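PDB 4XLG: structure-specific endonuclease subunit SLX1 from Candida glabrata, which probably nicks branched DNA in the duplex near junctions with single-stranded DNA, as the catalytic subunit of the SLX1-SLX4 endonuclease. Local coordinates for residues Q220-I225 against V250-C255; L206-K211 against F239-D244. The protein carries 1 engineered substitution. All coordinates share one frame; numbering follows the deposited sequence.

Contact 1 (Q220-I225 against V250-C255). With ZN (zinc ion), chain C.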
loop_
_atom_site.group_PDB
_atom_site.type_symbol
_atom_site.label_atom_id
_atom_site.label_comp_id
_atom_site.label_asym_id
_atom_site.label_seq_id
_atom_site.Cartn_x
_atom_site.Cartn_y
_atom_site.Cartn_z
ATOM N N GLN B 220 -24.564 -1.041 10.045
ATOM C CA GLN B 220 -25.250 -0.038 9.233
ATOM C C GLN B 220 -26.259 -0.643 8.242
ATOM O O GLN B 220 -27.313 -0.071 8.029
ATOM C CB GLN B 220 -24.232 0.812 8.463
ATOM C CG GLN B 220 -24.859 1.750 7.420
ATOM C CD GLN B 220 -25.385 3.057 8.009
ATOM O OE1 GLN B 220 -25.089 3.415 9.152
ATOM N NE2 GLN B 220 -26.166 3.777 7.221
ATOM N N PHE B 221 -25.931 -1.802 7.658
ATOM C CA PHE B 221 -26.752 -2.413 6.596
ATOM C C PHE B 221 -27.660 -3.558 7.040
ATOM O O PHE B 221 -28.832 -3.564 6.693
ATOM C CB PHE B 221 -25.842 -2.898 5.459
ATOM C CG PHE B 221 -24.838 -1.877 5.049
ATOM C CD1 PHE B 221 -25.200 -0.823 4.218
ATOM C CD2 PHE B 221 -23.562 -1.923 5.548
ATOM C CE1 PHE B 221 -24.281 0.149 3.883
ATOM C CE2 PHE B 221 -22.612 -0.956 5.198
ATOM C CZ PHE B 221 -22.975 0.078 4.369
ATOM N N CYS B 222 -27.152 -4.523 7.810
ATOM C CA CYS B 222 -27.995 -5.681 8.160
ATOM C C CYS B 222 -28.593 -5.577 9.568
ATOM O O CYS B 222 -29.450 -6.389 9.947
ATOM C CB CYS B 222 -27.198 -6.978 8.039
ATOM S SG CYS B 222 -26.136 -7.319 9.460
ATOM N N ASN B 223 -28.125 -4.595 10.340
ATOM C CA ASN B 223 -28.710 -4.250 11.665
ATOM C C ASN B 223 -28.397 -5.212 12.820
ATOM O O ASN B 223 -28.855 -4.998 13.951
ATOM C CB ASN B 223 -30.243 -4.104 11.562
ATOM C CG ASN B 223 -30.657 -3.002 10.609
ATOM O OD1 ASN B 223 -30.245 -1.852 10.761
ATOM N ND2 ASN B 223 -31.452 -3.352 9.603
ATOM N N LYS B 224 -27.640 -6.270 12.567
ATOM C CA LYS B 224 -27.301 -7.182 13.649
ATOM C C LYS B 224 -26.228 -6.565 14.522
ATOM O O LYS B 224 -25.432 -5.744 14.054
ATOM C CB LYS B 224 -26.832 -8.520 13.115
ATOM C CG LYS B 224 -27.886 -9.267 12.325
ATOM C CD LYS B 224 -27.223 -10.450 11.654
ATOM C CE LYS B 224 -28.199 -11.229 10.809
ATOM N NZ LYS B 224 -27.428 -12.223 10.020
ATOM N N ILE B 225 -26.220 -6.953 15.796
ATOM C CA ILE B 225 -25.272 -6.402 16.762
ATOM C C ILE B 225 -23.822 -6.649 16.371
ATOM O O ILE B 225 -23.453 -7.741 15.924
ATOM C CB ILE B 225 -25.526 -6.984 18.181
ATOM C CG1 ILE B 225 -26.855 -6.473 18.721
ATOM C CG2 ILE B 225 -24.405 -6.599 19.130
ATOM C CD1 ILE B 225 -26.831 -5.010 19.089
ATOM N N VAL B 250 -20.437 1.996 11.495
ATOM C CA VAL B 250 -19.805 0.700 11.698
ATOM C C VAL B 250 -20.647 -0.361 10.976
ATOM O O VAL B 250 -21.865 -0.257 10.951
ATOM C CB VAL B 250 -19.655 0.383 13.211
ATOM C CG1 VAL B 250 -21.010 0.401 13.919
ATOM C CG2 VAL B 250 -18.927 -0.929 13.434
ATOM N N SER B 251 -20.013 -1.366 10.374
ATOM C CA SER B 251 -20.758 -2.441 9.700
ATOM C C SER B 251 -19.949 -3.752 9.721
ATOM O O SER B 251 -18.763 -3.761 10.067
ATOM C CB SER B 251 -21.066 -2.051 8.235
ATOM O OG SER B 251 -19.844 -2.030 7.504
ATOM N N HIS B 252 -20.582 -4.848 9.326
ATOM C CA HIS B 252 -19.831 -6.031 8.903
ATOM C C HIS B 252 -19.037 -5.675 7.675
ATOM O O HIS B 252 -19.561 -4.978 6.807
ATOM C CB HIS B 252 -20.807 -7.200 8.626
ATOM C CG HIS B 252 -21.490 -7.684 9.864
ATOM N ND1 HIS B 252 -22.852 -7.609 10.045
ATOM C CD2 HIS B 252 -20.989 -8.199 11.014
ATOM C CE1 HIS B 252 -23.164 -8.056 11.249
ATOM N NE2 HIS B 252 -22.047 -8.415 11.857
ATOM N N LEU B 253 -17.797 -6.165 7.568
ATOM C CA LEU B 253 -17.012 -5.947 6.358
ATOM C C LEU B 253 -17.751 -6.471 5.112
ATOM O O LEU B 253 -17.792 -5.795 4.063
ATOM C CB LEU B 253 -15.643 -6.631 6.454
ATOM C CG LEU B 253 -14.687 -6.342 5.278
ATOM C CD1 LEU B 253 -14.386 -4.828 5.113
ATOM C CD2 LEU B 253 -13.371 -7.146 5.413
ATOM N N ALA B 254 -18.316 -7.673 5.213
ATOM C CA ALA B 254 -19.062 -8.231 4.074
ATOM C C ALA B 254 -20.223 -7.342 3.679
ATOM O O ALA B 254 -20.513 -7.179 2.484
ATOM C CB ALA B 254 -19.576 -9.646 4.375
ATOM N N CYS B 255 -20.913 -6.787 4.671
ATOM C CA CYS B 255 -22.046 -5.916 4.386
ATOM C C CYS B 255 -21.614 -4.614 3.699
ATOM O O CYS B 255 -22.289 -4.138 2.778
ATOM C CB CYS B 255 -22.814 -5.628 5.677
ATOM S SG CYS B 255 -23.600 -7.166 6.267
HETATM ZN ZN ZN C . -24.089 -6.550 8.558
HETATM O O HOH W 1 -23.509 2.525 11.370
HETATM O O HOH W 2 -21.623 -8.853 14.528
#
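The Phe221 ring lies against Cys255 and Ser251. Its CG is anti to the carbonyl carbon (chi1 -47°), which turns the ring toward Cys255. One face takes Cys255 O, 3.8 Å from Phe221 CD2 and offset toward the rim. Phe221 CD2 also meets Cys255 CB. Ser251 works at the ring edge, where its CB is 3.6 Å from Phe221 CE2. The opposite face has CG of Gln220 over its centre, so atoms of Cys255 and Gln220 lie on the two faces. Phe221 also meets the Tyr259 ring of helix 253-260.

Next to this packing is one zinc site of the SLX1-type zinc finger, in the RING-like C-terminal region. Cys222 SG and Cys255 SG each bind zinc at 2.4 Å, and His252 ND1 does so at 2.2 Å. Cys219 completes the site. Cys222 SG sits in the plane of the imidazole, at its edge. The far nitrogen, His252 NE2, donates to a water 2.7 Å away, which in turn donates to Ile225 O. Zinc on ND1 and the water on NE2 together fix the rotation of the ring.

The backbones join through Gln220 N, which donates to Val250 O at 3.0 Å, in the carbonyl plane. A second water links Gln220 OE1 with Val250 N.

Contact 2 (L206-K211 against F239-D244). With ZN (zinc ion), chain D.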
loop_
_atom_site.group_PDB
_atom_site.type_symbol
_atom_site.label_atom_id
_atom_site.label_comp_id
_atom_site.label_asym_id
_atom_site.label_seq_id
_atom_site.Cartn_x
_atom_site.Cartn_y
_atom_site.Cartn_z
ATOM N N LEU B 206 -7.208 1.005 19.064
ATOM C CA LEU B 206 -7.795 1.021 20.406
ATOM C C LEU B 206 -9.209 1.601 20.388
ATOM O O LEU B 206 -10.123 1.075 21.025
ATOM C CB LEU B 206 -6.902 1.831 21.357
ATOM C CG LEU B 206 -5.576 1.205 21.793
ATOM C CD1 LEU B 206 -4.753 2.157 22.689
ATOM C CD2 LEU B 206 -5.833 -0.119 22.501
ATOM N N LEU B 207 -9.407 2.691 19.650
ATOM C CA LEU B 207 -10.744 3.296 19.563
ATOM C C LEU B 207 -11.779 2.393 18.876
ATOM O O LEU B 207 -12.928 2.290 19.363
ATOM C CB LEU B 207 -10.668 4.641 18.825
ATOM C CG LEU B 207 -10.004 5.798 19.571
ATOM C CD1 LEU B 207 -9.668 6.956 18.611
ATOM C CD2 LEU B 207 -10.933 6.281 20.693
ATOM N N TYR B 208 -11.402 1.732 17.776
ATOM C CA TYR B 208 -12.319 0.758 17.145
ATOM C C TYR B 208 -12.639 -0.441 18.060
ATOM O O TYR B 208 -13.777 -0.905 18.139
ATOM C CB TYR B 208 -11.732 0.231 15.837
ATOM C CG TYR B 208 -11.624 1.274 14.756
ATOM C CD1 TYR B 208 -12.460 2.399 14.737
ATOM C CD2 TYR B 208 -10.706 1.104 13.696
ATOM C CE1 TYR B 208 -12.343 3.362 13.694
ATOM C CE2 TYR B 208 -10.598 2.048 12.691
ATOM C CZ TYR B 208 -11.409 3.138 12.671
ATOM O OH TYR B 208 -11.239 4.034 11.620
ATOM N N LYS B 209 -11.612 -0.952 18.720
ATOM C CA LYS B 209 -11.784 -2.078 19.636
ATOM C C LYS B 209 -12.787 -1.728 20.722
ATOM O O LYS B 209 -13.624 -2.570 21.108
ATOM C CB LYS B 209 -10.425 -2.490 20.257
ATOM C CG LYS B 209 -10.576 -3.597 21.331
ATOM C CD LYS B 209 -9.229 -4.029 21.918
ATOM C CE LYS B 209 -9.420 -5.074 23.035
ATOM N NZ LYS B 209 -10.482 -6.072 22.647
ATOM N N GLU B 210 -12.716 -0.494 21.227
ATOM C CA GLU B 210 -13.689 -0.059 22.223
ATOM C C GLU B 210 -15.104 -0.069 21.661
ATOM O O GLU B 210 -16.041 -0.426 22.362
ATOM C CB GLU B 210 -13.345 1.338 22.759
ATOM N N LYS B 211 -15.269 0.327 20.398
ATOM C CA LYS B 211 -16.587 0.292 19.778
ATOM C C LYS B 211 -17.108 -1.135 19.739
ATOM O O LYS B 211 -18.257 -1.360 20.015
ATOM C CB LYS B 211 -16.567 0.868 18.350
ATOM C CG LYS B 211 -16.305 2.363 18.292
ATOM C CD LYS B 211 -16.122 2.790 16.836
ATOM C CE LYS B 211 -15.564 4.199 16.712
ATOM N NZ LYS B 211 -16.688 5.145 16.706
ATOM N N PHE B 239 -15.066 -6.434 10.635
ATOM C CA PHE B 239 -15.872 -5.233 10.719
ATOM C C PHE B 239 -15.235 -4.114 9.913
ATOM O O PHE B 239 -14.040 -4.156 9.617
ATOM C CB PHE B 239 -16.026 -4.793 12.152
ATOM C CG PHE B 239 -16.592 -5.865 13.035
ATOM C CD1 PHE B 239 -17.852 -6.391 12.781
ATOM C CD2 PHE B 239 -15.850 -6.380 14.078
ATOM C CE1 PHE B 239 -18.394 -7.409 13.591
ATOM C CE2 PHE B 239 -16.380 -7.376 14.908
ATOM C CZ PHE B 239 -17.648 -7.906 14.656
ATOM N N ALA B 240 -16.048 -3.122 9.586
ATOM C CA ALA B 240 -15.614 -1.953 8.835
ATOM C C ALA B 240 -16.042 -0.719 9.608
ATOM O O ALA B 240 -17.162 -0.675 10.165
ATOM C CB ALA B 240 -16.221 -1.949 7.417
ATOM N N PHE B 241 -15.144 0.264 9.672
ATOM C CA PHE B 241 -15.374 1.495 10.423
ATOM C C PHE B 241 -15.098 2.697 9.551
ATOM O O PHE B 241 -14.264 2.630 8.651
ATOM C CB PHE B 241 -14.460 1.584 11.658
ATOM C CG PHE B 241 -14.572 0.415 12.582
ATOM C CD1 PHE B 241 -13.885 -0.763 12.318
ATOM C CD2 PHE B 241 -15.370 0.497 13.710
ATOM C CE1 PHE B 241 -13.985 -1.836 13.180
ATOM C CE2 PHE B 241 -15.472 -0.571 14.589
ATOM C CZ PHE B 241 -14.788 -1.738 14.314
ATOM N N CYS B 242 -15.722 3.818 9.872
ATOM C CA CYS B 242 -15.359 5.053 9.211
ATOM C C CYS B 242 -13.957 5.457 9.650
ATOM O O CYS B 242 -13.571 5.224 10.810
ATOM C CB CYS B 242 -16.351 6.171 9.529
ATOM S SG CYS B 242 -15.914 7.702 8.576
ATOM N N ARG B 243 -13.192 6.053 8.739
ATOM C CA ARG B 243 -11.862 6.540 9.092
ATOM C C ARG B 243 -11.940 7.680 10.096
ATOM O O ARG B 243 -10.984 7.933 10.810
ATOM C CB ARG B 243 -11.091 6.998 7.850
ATOM C CG ARG B 243 -11.594 8.289 7.226
ATOM C CD ARG B 243 -10.582 8.692 6.141
ATOM N NE ARG B 243 -10.990 9.832 5.322
ATOM C CZ ARG B 243 -10.662 11.097 5.585
ATOM N NH1 ARG B 243 -9.931 11.388 6.660
ATOM N NH2 ARG B 243 -11.065 12.070 4.776
ATOM N N ASP B 244 -13.070 8.380 10.142
ATOM C CA ASP B 244 -13.288 9.386 11.172
ATOM C C ASP B 244 -13.764 8.660 12.447
ATOM O O ASP B 244 -14.904 8.186 12.505
ATOM C CB ASP B 244 -14.313 10.424 10.689
ATOM C CG ASP B 244 -14.634 11.494 11.729
ATOM O OD1 ASP B 244 -14.237 11.373 12.907
ATOM O OD2 ASP B 244 -15.333 12.465 11.357
HETATM ZN ZN ZN D . -18.211 8.499 8.394
HETATM O O HOH W 3 -11.545 2.049 9.085
#
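Tyr208 and Phe241 lie ring on ring in an offset stack. Their centroids are 4.3 Å apart and the planes differ by 11°. The two side chains run past each other in opposite directions. Each ring therefore has the other residue's CB over its face as well. Tyr208 CB stands 3.9 Å from the centroid of the Phe241 ring, almost on the ring normal. Phe241 CB stands 3.6 Å from the centroid of the Tyr208 ring, shifted toward the rim on the hydroxyl side. Tyr208 holds CG anti to the carbonyl carbon (chi1 -67°), which sends its ring from the helix toward strand 239-241, where it stacks on Phe241.

The stack joins the C-terminal part of the long helix 176-213 to strand 239-241 of the zinc finger. Helix 288-299 adds to this core: Tyr294 meets the Tyr208 ring edge-to-face, and Leu298 touches both stacked residues.

Beyond the stack, the Tyr208 hydroxyl meets the backbone just after the strand. Tyr208 OH donates to Cys242 O at 2.7 Å, from a position 37° out of the carbonyl plane. A water donates to Tyr208 OH and, at 2.8 Å, to Phe241 O. The buried phenol oxygen thus takes part in two bonds. Its carbonyl partner belongs to a zinc ligand: Cys242 SG binds zinc at 2.4 Å, in the four-cysteine site completed by Cys247, Cys279 and Cys282. The same sulfur accepts a bond from Asp244 N, 3.3 Å away.

Lys211, one helical turn after Tyr208, brings CD against the Phe241 ring. Its CD is 3.9 Å from Phe241 CD2, while its NZ is hydrogen-bonded to Thr245 O.

How the contacts relate
After the GIY-YIG domain, the long helix 176-213 supplies 206-211 near its C-terminal end. The chain then runs through 220-225 before it reaches strand 239-241, where contact 2 closes its loop across 27 residues. It turns back, through a turn that supplies two ligands of the second zinc site, into strand 250-252, and contact 1 closes its own loop across 24 residues. The segments alternate, so the two loops cross. Strands 239-241 and 250-252 form one antiparallel pair, and there the contacts meet: Ser251 O lies 2.8 Å from Ala240 N, a probable hydrogen bond. Contact 1 ties 220-225 to the hairpin and, through zinc, to the start of helix 253-260; contact 2 ties the hairpin to the long helix.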